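D-mandelate dehydrogenase (Rhodotorula graminis, PDB 2W2L) probably acts as an NAD-dependent oxidoreductase of the D-isomer-specific 2-hydroxyacid dehydrogenase family, interconverting D-mandelate and the corresponding 2-oxo acid. Local coordinates at residues 126-131 with 251-256; 276-281 with 297-302. All blocks are in the same frame, centred on the assembly; numbering follows the deposited sequence.

Contact 1 (126-131 with 251-256). With NAD (nicotinamide-adenine-dinucleotide), chain K.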
loop_
_atom_site.group_PDB
_atom_site.type_symbol
_atom_site.label_atom_id
_atom_site.label_comp_id
_atom_site.label_asym_id
_atom_site.label_seq_id
_atom_site.Cartn_x
_atom_site.Cartn_y
_atom_site.Cartn_z
ATOM N N LEU D 126 4.610 -1.692 -1.928
ATOM C CA LEU D 126 4.259 -0.357 -2.429
ATOM C C LEU D 126 5.218 0.657 -1.850
ATOM O O LEU D 126 5.678 1.538 -2.528
ATOM C CB LEU D 126 2.787 0.031 -2.154
ATOM C CG LEU D 126 1.797 -0.830 -2.986
ATOM C CD1 LEU D 126 0.334 -0.734 -2.517
ATOM C CD2 LEU D 126 1.895 -0.511 -4.469
ATOM N N SER D 127 5.577 0.493 -0.610
ATOM C CA SER D 127 6.249 1.561 0.040
ATOM C C SER D 127 7.692 1.636 -0.443
ATOM O O SER D 127 8.179 2.724 -0.722
ATOM C CB SER D 127 6.169 1.410 1.554
ATOM O OG SER D 127 7.042 2.331 2.120
ATOM N N VAL D 128 8.334 0.481 -0.589
ATOM C CA VAL D 128 9.723 0.400 -1.016
ATOM C C VAL D 128 9.897 0.627 -2.516
ATOM O O VAL D 128 10.960 1.006 -2.950
ATOM C CB VAL D 128 10.364 -0.969 -0.611
ATOM C CG1 VAL D 128 10.314 -1.178 0.901
ATOM C CG2 VAL D 128 9.683 -2.149 -1.321
ATOM N N PHE D 129 8.875 0.397 -3.323
ATOM C CA PHE D 129 8.929 0.805 -4.729
ATOM C C PHE D 129 8.773 2.312 -4.993
ATOM O O PHE D 129 9.411 2.866 -5.888
ATOM C CB PHE D 129 7.902 0.028 -5.551
ATOM C CG PHE D 129 8.461 -1.242 -6.138
ATOM C CD1 PHE D 129 9.246 -1.215 -7.264
ATOM C CD2 PHE D 129 8.235 -2.467 -5.532
ATOM C CE1 PHE D 129 9.780 -2.379 -7.800
ATOM C CE2 PHE D 129 8.755 -3.633 -6.062
ATOM C CZ PHE D 129 9.542 -3.579 -7.194
ATOM N N ARG D 130 7.912 2.959 -4.226
ATOM C CA ARG D 130 7.553 4.366 -4.457
ATOM C C ARG D 130 8.259 5.342 -3.493
ATOM O O ARG D 130 8.096 6.553 -3.581
ATOM C CB ARG D 130 6.028 4.533 -4.344
ATOM C CG ARG D 130 5.248 3.543 -5.181
ATOM C CD ARG D 130 5.456 3.827 -6.646
ATOM N NE ARG D 130 5.039 5.194 -6.808
ATOM C CZ ARG D 130 3.833 5.579 -7.207
ATOM N NH1 ARG D 130 2.937 4.674 -7.597
ATOM N NH2 ARG D 130 3.555 6.887 -7.251
ATOM N N LEU D 131 9.033 4.779 -2.577
ATOM C CA LEU D 131 9.666 5.545 -1.498
ATOM C C LEU D 131 8.634 6.392 -0.731
ATOM O O LEU D 131 8.849 7.566 -0.485
ATOM C CB LEU D 131 10.799 6.408 -2.048
ATOM C CG LEU D 131 11.692 5.489 -2.873
ATOM C CD1 LEU D 131 12.634 6.238 -3.774
ATOM C CD2 LEU D 131 12.452 4.550 -1.941
ATOM N N ARG D 251 15.250 -4.282 -3.581
ATOM C CA ARG D 251 14.368 -4.013 -2.450
ATOM C C ARG D 251 14.051 -5.288 -1.707
ATOM O O ARG D 251 14.076 -6.404 -2.292
ATOM C CB ARG D 251 13.051 -3.420 -2.961
ATOM C CG ARG D 251 13.218 -2.120 -3.771
ATOM C CD ARG D 251 12.055 -1.875 -4.696
ATOM N NE ARG D 251 12.463 -1.017 -5.796
ATOM C CZ ARG D 251 13.062 -1.447 -6.903
ATOM N NH1 ARG D 251 13.335 -2.746 -7.088
ATOM N NH2 ARG D 251 13.378 -0.570 -7.836
ATOM N N ILE D 252 13.732 -5.143 -0.427
ATOM C CA ILE D 252 13.324 -6.296 0.381
ATOM C C ILE D 252 12.280 -5.897 1.431
ATOM O O ILE D 252 12.337 -4.776 2.006
ATOM C CB ILE D 252 14.540 -7.041 1.037
ATOM C CG1 ILE D 252 14.136 -8.467 1.497
ATOM C CG2 ILE D 252 15.148 -6.223 2.165
ATOM C CD1 ILE D 252 15.255 -9.247 2.165
ATOM N N VAL D 253 11.316 -6.797 1.644
ATOM C CA VAL D 253 10.338 -6.639 2.718
ATOM C C VAL D 253 10.291 -7.885 3.587
ATOM O O VAL D 253 10.471 -9.020 3.093
ATOM C CB VAL D 253 8.899 -6.279 2.183
ATOM C CG1 VAL D 253 8.921 -4.921 1.381
ATOM C CG2 VAL D 253 8.224 -7.498 1.399
ATOM N N ASN D 254 10.052 -7.665 4.875
ATOM C CA ASN D 254 9.900 -8.740 5.853
ATOM C C ASN D 254 8.634 -8.645 6.699
ATOM O O ASN D 254 8.415 -7.673 7.405
ATOM C CB ASN D 254 11.091 -8.817 6.800
ATOM C CG ASN D 254 11.132 -10.159 7.566
ATOM O OD1 ASN D 254 10.300 -11.056 7.315
ATOM N ND2 ASN D 254 12.088 -10.305 8.483
ATOM N N THR D 255 7.804 -9.678 6.647
ATOM C CA THR D 255 6.632 -9.749 7.522
ATOM C C THR D 255 6.634 -11.049 8.286
ATOM O O THR D 255 5.678 -11.354 8.989
ATOM C CB THR D 255 5.288 -9.619 6.745
ATOM O OG1 THR D 255 5.182 -10.673 5.798
ATOM C CG2 THR D 255 5.182 -8.270 6.011
ATOM N N ALA D 256 7.720 -11.802 8.165
ATOM C CA ALA D 256 7.830 -13.137 8.785
ATOM C C ALA D 256 8.234 -13.014 10.288
ATOM O O ALA D 256 7.358 -12.818 11.158
ATOM C CB ALA D 256 8.784 -14.070 7.949
HETATM P PA NAD K . 2.382 -21.443 6.152
HETATM O O1A NAD K . 2.142 -21.990 7.510
HETATM O O2A NAD K . 1.665 -22.336 5.160
HETATM O O5B NAD K . 3.964 -21.191 5.941
HETATM C C5B NAD K . 4.941 -22.203 5.796
HETATM C C4B NAD K . 5.409 -22.216 4.333
HETATM O O4B NAD K . 6.784 -21.894 4.186
HETATM C C3B NAD K . 5.190 -23.580 3.687
HETATM O O3B NAD K . 4.692 -23.450 2.376
HETATM C C2B NAD K . 6.568 -24.179 3.614
HETATM O O2B NAD K . 6.668 -24.951 2.440
HETATM C C1B NAD K . 7.517 -22.986 3.665
HETATM N N9A NAD K . 8.618 -23.264 4.609
HETATM C C8A NAD K . 8.502 -24.059 5.738
HETATM N N7A NAD K . 9.697 -24.097 6.369
HETATM C C5A NAD K . 10.574 -23.329 5.672
HETATM C C6A NAD K . 11.915 -23.054 5.898
HETATM N N6A NAD K . 12.580 -23.794 6.791
HETATM N N1A NAD K . 12.591 -22.249 5.000
HETATM C C2A NAD K . 11.935 -21.724 3.894
HETATM N N3A NAD K . 10.595 -22.010 3.676
HETATM C C4A NAD K . 9.921 -22.803 4.555
HETATM O O3 NAD K . 1.959 -19.886 6.044
HETATM P PN NAD K . 2.333 -18.713 7.120
HETATM O O1N NAD K . 1.264 -17.745 6.841
HETATM O O2N NAD K . 2.445 -19.240 8.512
HETATM O O5D NAD K . 3.751 -18.021 6.745
HETATM C C5D NAD K . 4.855 -18.127 7.626
HETATM C C4D NAD K . 5.342 -16.805 8.223
HETATM O O4D NAD K . 4.344 -15.790 8.369
HETATM C C3D NAD K . 5.862 -17.086 9.626
HETATM O O3D NAD K . 7.171 -16.607 9.858
HETATM C C2D NAD K . 4.961 -16.275 10.519
HETATM O O2D NAD K . 5.591 -15.951 11.748
HETATM C C1D NAD K . 4.600 -15.106 9.601
HETATM N N1N NAD K . 3.527 -14.258 10.205
HETATM C C2N NAD K . 3.693 -12.894 10.297
HETATM C C3N NAD K . 2.693 -12.077 10.872
HETATM C C7N NAD K . 2.884 -10.586 11.059
HETATM O O7N NAD K . 2.200 -9.975 12.141
HETATM N N7N NAD K . 3.680 -9.881 10.233
HETATM C C4N NAD K . 1.536 -12.667 11.386
HETATM C C5N NAD K . 1.378 -14.048 11.310
HETATM C C6N NAD K . 2.379 -14.832 10.723
HETATM O O HOH W 1 12.117 2.214 -6.699
#

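Contact 2 (276-281 with 297-302)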
loop_
_atom_site.group_PDB
_atom_site.type_symbol
_atom_site.label_atom_id
_atom_site.label_comp_id
_atom_site.label_asym_id
_atom_site.label_seq_id
_atom_site.Cartn_x
_atom_site.Cartn_y
_atom_site.Cartn_z
ATOM N N LEU D 276 18.131 -0.373 -2.513
ATOM C CA LEU D 276 17.629 0.981 -2.584
ATOM C C LEU D 276 16.833 1.351 -1.338
ATOM O O LEU D 276 16.911 2.491 -0.839
ATOM C CB LEU D 276 16.718 1.128 -3.806
ATOM C CG LEU D 276 16.072 2.512 -3.923
ATOM C CD1 LEU D 276 17.108 3.622 -4.371
ATOM C CD2 LEU D 276 14.833 2.524 -4.798
ATOM N N SER D 277 16.043 0.394 -0.870
ATOM C CA SER D 277 15.066 0.616 0.152
ATOM C C SER D 277 14.653 -0.742 0.768
ATOM O O SER D 277 14.710 -1.795 0.083
ATOM C CB SER D 277 13.848 1.253 -0.522
ATOM O OG SER D 277 13.223 0.352 -1.434
ATOM N N ALA D 278 14.241 -0.741 2.032
ATOM C CA ALA D 278 13.775 -1.973 2.663
ATOM C C ALA D 278 12.530 -1.669 3.429
ATOM O O ALA D 278 12.334 -0.524 3.831
ATOM C CB ALA D 278 14.820 -2.540 3.613
ATOM N N GLY D 279 11.698 -2.695 3.636
ATOM C CA GLY D 279 10.505 -2.550 4.452
ATOM C C GLY D 279 10.366 -3.623 5.509
ATOM O O GLY D 279 10.161 -4.814 5.187
ATOM N N LEU D 280 10.454 -3.233 6.776
ATOM C CA LEU D 280 10.312 -4.223 7.842
ATOM C C LEU D 280 9.100 -4.034 8.751
ATOM O O LEU D 280 8.945 -2.979 9.388
ATOM C CB LEU D 280 11.561 -4.236 8.700
ATOM C CG LEU D 280 12.935 -4.348 8.031
ATOM C CD1 LEU D 280 13.890 -4.235 9.136
ATOM C CD2 LEU D 280 13.134 -5.680 7.294
ATOM N N ASP D 281 8.246 -5.059 8.805
ATOM C CA ASP D 281 7.214 -5.144 9.827
ATOM C C ASP D 281 7.621 -6.027 10.985
ATOM O O ASP D 281 6.865 -6.183 11.924
ATOM C CB ASP D 281 5.887 -5.658 9.285
ATOM C CG ASP D 281 4.802 -5.702 10.356
ATOM O OD1 ASP D 281 4.406 -4.591 10.803
ATOM O OD2 ASP D 281 4.359 -6.824 10.755
ATOM N N LYS D 297 17.195 7.179 4.953
ATOM C CA LYS D 297 16.104 7.684 4.112
ATOM C C LYS D 297 15.013 6.678 3.712
ATOM O O LYS D 297 13.840 6.957 3.855
ATOM C CB LYS D 297 16.670 8.338 2.841
ATOM C CG LYS D 297 16.948 9.869 2.955
ATOM C CD LYS D 297 17.447 10.389 1.595
ATOM C CE LYS D 297 18.046 11.770 1.694
ATOM N NZ LYS D 297 18.676 12.051 0.386
ATOM N N HIS D 298 15.401 5.524 3.181
ATOM C CA HIS D 298 14.472 4.736 2.440
ATOM C C HIS D 298 14.049 3.442 3.112
ATOM O O HIS D 298 13.754 2.464 2.425
ATOM C CB HIS D 298 15.005 4.496 1.031
ATOM C CG HIS D 298 14.997 5.731 0.181
ATOM N ND1 HIS D 298 16.060 6.101 -0.620
ATOM C CD2 HIS D 298 14.056 6.699 0.034
ATOM C CE1 HIS D 298 15.761 7.224 -1.247
ATOM N NE2 HIS D 298 14.558 7.618 -0.856
ATOM N N VAL D 299 13.934 3.458 4.440
ATOM C CA VAL D 299 13.555 2.253 5.137
ATOM C C VAL D 299 12.242 2.440 5.831
ATOM O O VAL D 299 12.177 3.179 6.796
ATOM C CB VAL D 299 14.617 1.806 6.154
ATOM C CG1 VAL D 299 14.221 0.525 6.814
ATOM C CG2 VAL D 299 15.970 1.622 5.478
ATOM N N THR D 300 11.205 1.755 5.340
ATOM C CA THR D 300 9.897 1.655 5.992
ATOM C C THR D 300 9.840 0.679 7.188
ATOM O O THR D 300 10.091 -0.534 7.037
ATOM C CB THR D 300 8.883 1.188 4.964
ATOM O OG1 THR D 300 8.919 2.126 3.906
ATOM C CG2 THR D 300 7.476 1.072 5.539
ATOM N N LEU D 301 9.445 1.181 8.354
ATOM C CA LEU D 301 9.428 0.340 9.536
ATOM C C LEU D 301 8.099 0.416 10.270
ATOM O O LEU D 301 7.662 1.517 10.626
ATOM C CB LEU D 301 10.550 0.777 10.483
ATOM C CG LEU D 301 11.955 0.909 9.884
ATOM C CD1 LEU D 301 12.743 1.858 10.694
ATOM C CD2 LEU D 301 12.612 -0.428 9.815
ATOM N N THR D 302 7.457 -0.721 10.536
ATOM C CA THR D 302 6.200 -0.665 11.290
ATOM C C THR D 302 6.143 -1.534 12.582
ATOM O O THR D 302 6.848 -2.537 12.700
ATOM C CB THR D 302 5.098 -1.087 10.411
ATOM O OG1 THR D 302 5.453 -2.361 9.873
ATOM C CG2 THR D 302 4.898 -0.056 9.270
#

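Contact 1 (126-131 with 251-256)
A single water oxygen, held from two sides, ties F129 to R251: it donates to F129 O at 2.9 Å and accepts from R251 NH2 at 3.3 Å. The setting is a Rossmann-type NAD-binding domain, where the last turn of helix 114-130 lies over one face of the parallel sheet. Helix 126-130 runs almost antiparallel to strand 251-254, at 159°, with the axes 8.7 Å apart.

The joint illustrates how one arginine can stack through its flat group, pack through its methylenes and still be bonded at its tip. With CG beside its own backbone N (chi1 -58°) and the chain extended from CG to NE, R251 reaches along the helix end and lays its guanidinium flat on the F129 ring. The two planes are only 9° apart and their centres are separated by 4.2 Å. R251 CD adds a CH-pi contact, 3.7 Å from the F129 ring centroid and directly over the face. R251 NH1 is bonded to D222 O; the stack, the water and this bond together should restrain rotation of the group, while V128 O only lies near its edge. The F129 ring is itself met edge-to-face by H164.

Further along the strand the contact turns apolar. V128 CG2 meets V253 CG1 at 3.9 Å and also touches R251 CB.

Beyond V253 the chain runs on beside earlier turns of helix 114-130 and becomes part of the coenzyme site. T255 O receives the nicotinamide amide nitrogen, NAD N7N, at 2.8 Å. Just behind this carbonyl the chain is bent by an Asx turn, in which A256 N donates to N254 OD1 at 2.8 Å, approaching from above the plane of the side-chain carbonyl.

Contact 2 (276-281 with 297-302)
Four backbone hydrogen bonds join A278 and L280 to H298, T300 and T302, the ladder expected of parallel neighbours. A278 N donates to H298 O across a rather long 3.3 Å, and A278 O receives T300 N. L280 repeats the pattern two residues on, its N reaching T300 O at 2.7 Å and its O receiving T302 N at 2.9 Å. Between these rungs come CA-H...O contacts, among them G279 CA to T300 O at 3.3 Å.

Apolar side chains gather on the face carrying A278, V299, L280 and L301. L280 and L301 lie side by side and point the same way, with L280 CD1 and L301 CD2 4.1 Å apart. Helix 263-271 packs here, through L266 and L270. On the other face G279 has no side chain, and T300 sets its CB over the G279 backbone.

The polar side-chain contact sits where the strands end. T302 OG1 donates to D281 OD1 at 2.6 Å; D281 OD1 accepts through its anti lone pair, the one away from OD2, and the two side chains cross at about a right angle. With CG anti to the backbone N (chi1 -178°), the D281 carboxylate is swung to where OD1 meets that hydroxyl. The second carboxylate oxygen, D281 OD2, accepts from the NAD amide nitrogen N7N, so T302 probably helps to hold the carboxylate as a second-shell partner. An alanine here, lacking the carboxylate, would probably leave the T302 hydroxyl without its acceptor and the nicotinamide amide with one bond fewer to steady its turn.

The whole is the closing beta-alpha-beta unit of a Rossmann-type domain, strand 275-280 linked through helix 291-294 to strand 299-301, outermost in the sheet within this chain, with the coenzyme met at the strands' C-terminal ends.

How the contacts relate
Both segments of contact 1 precede those of contact 2 in the sequence, yet their centres are just 6 Å apart in the same NAD-binding domain. They share the parallel sheet: strands 250-254, 275-280 and 299-301 are successive neighbours in it, with I252 O and G279 N 2.7 Å apart in a probable hydrogen bond. Helix 114-130 spans both, because S127 OG meets T300 OG1 at 2.6 Å, V128 O accepts from S277 OG, and V128 CG1 packs on the backbone of A278. One helix end thus rests on three strands. At the C-terminal ends of the strands, T255 O and D281 OD2 both bind the nicotinamide amide nitrogen.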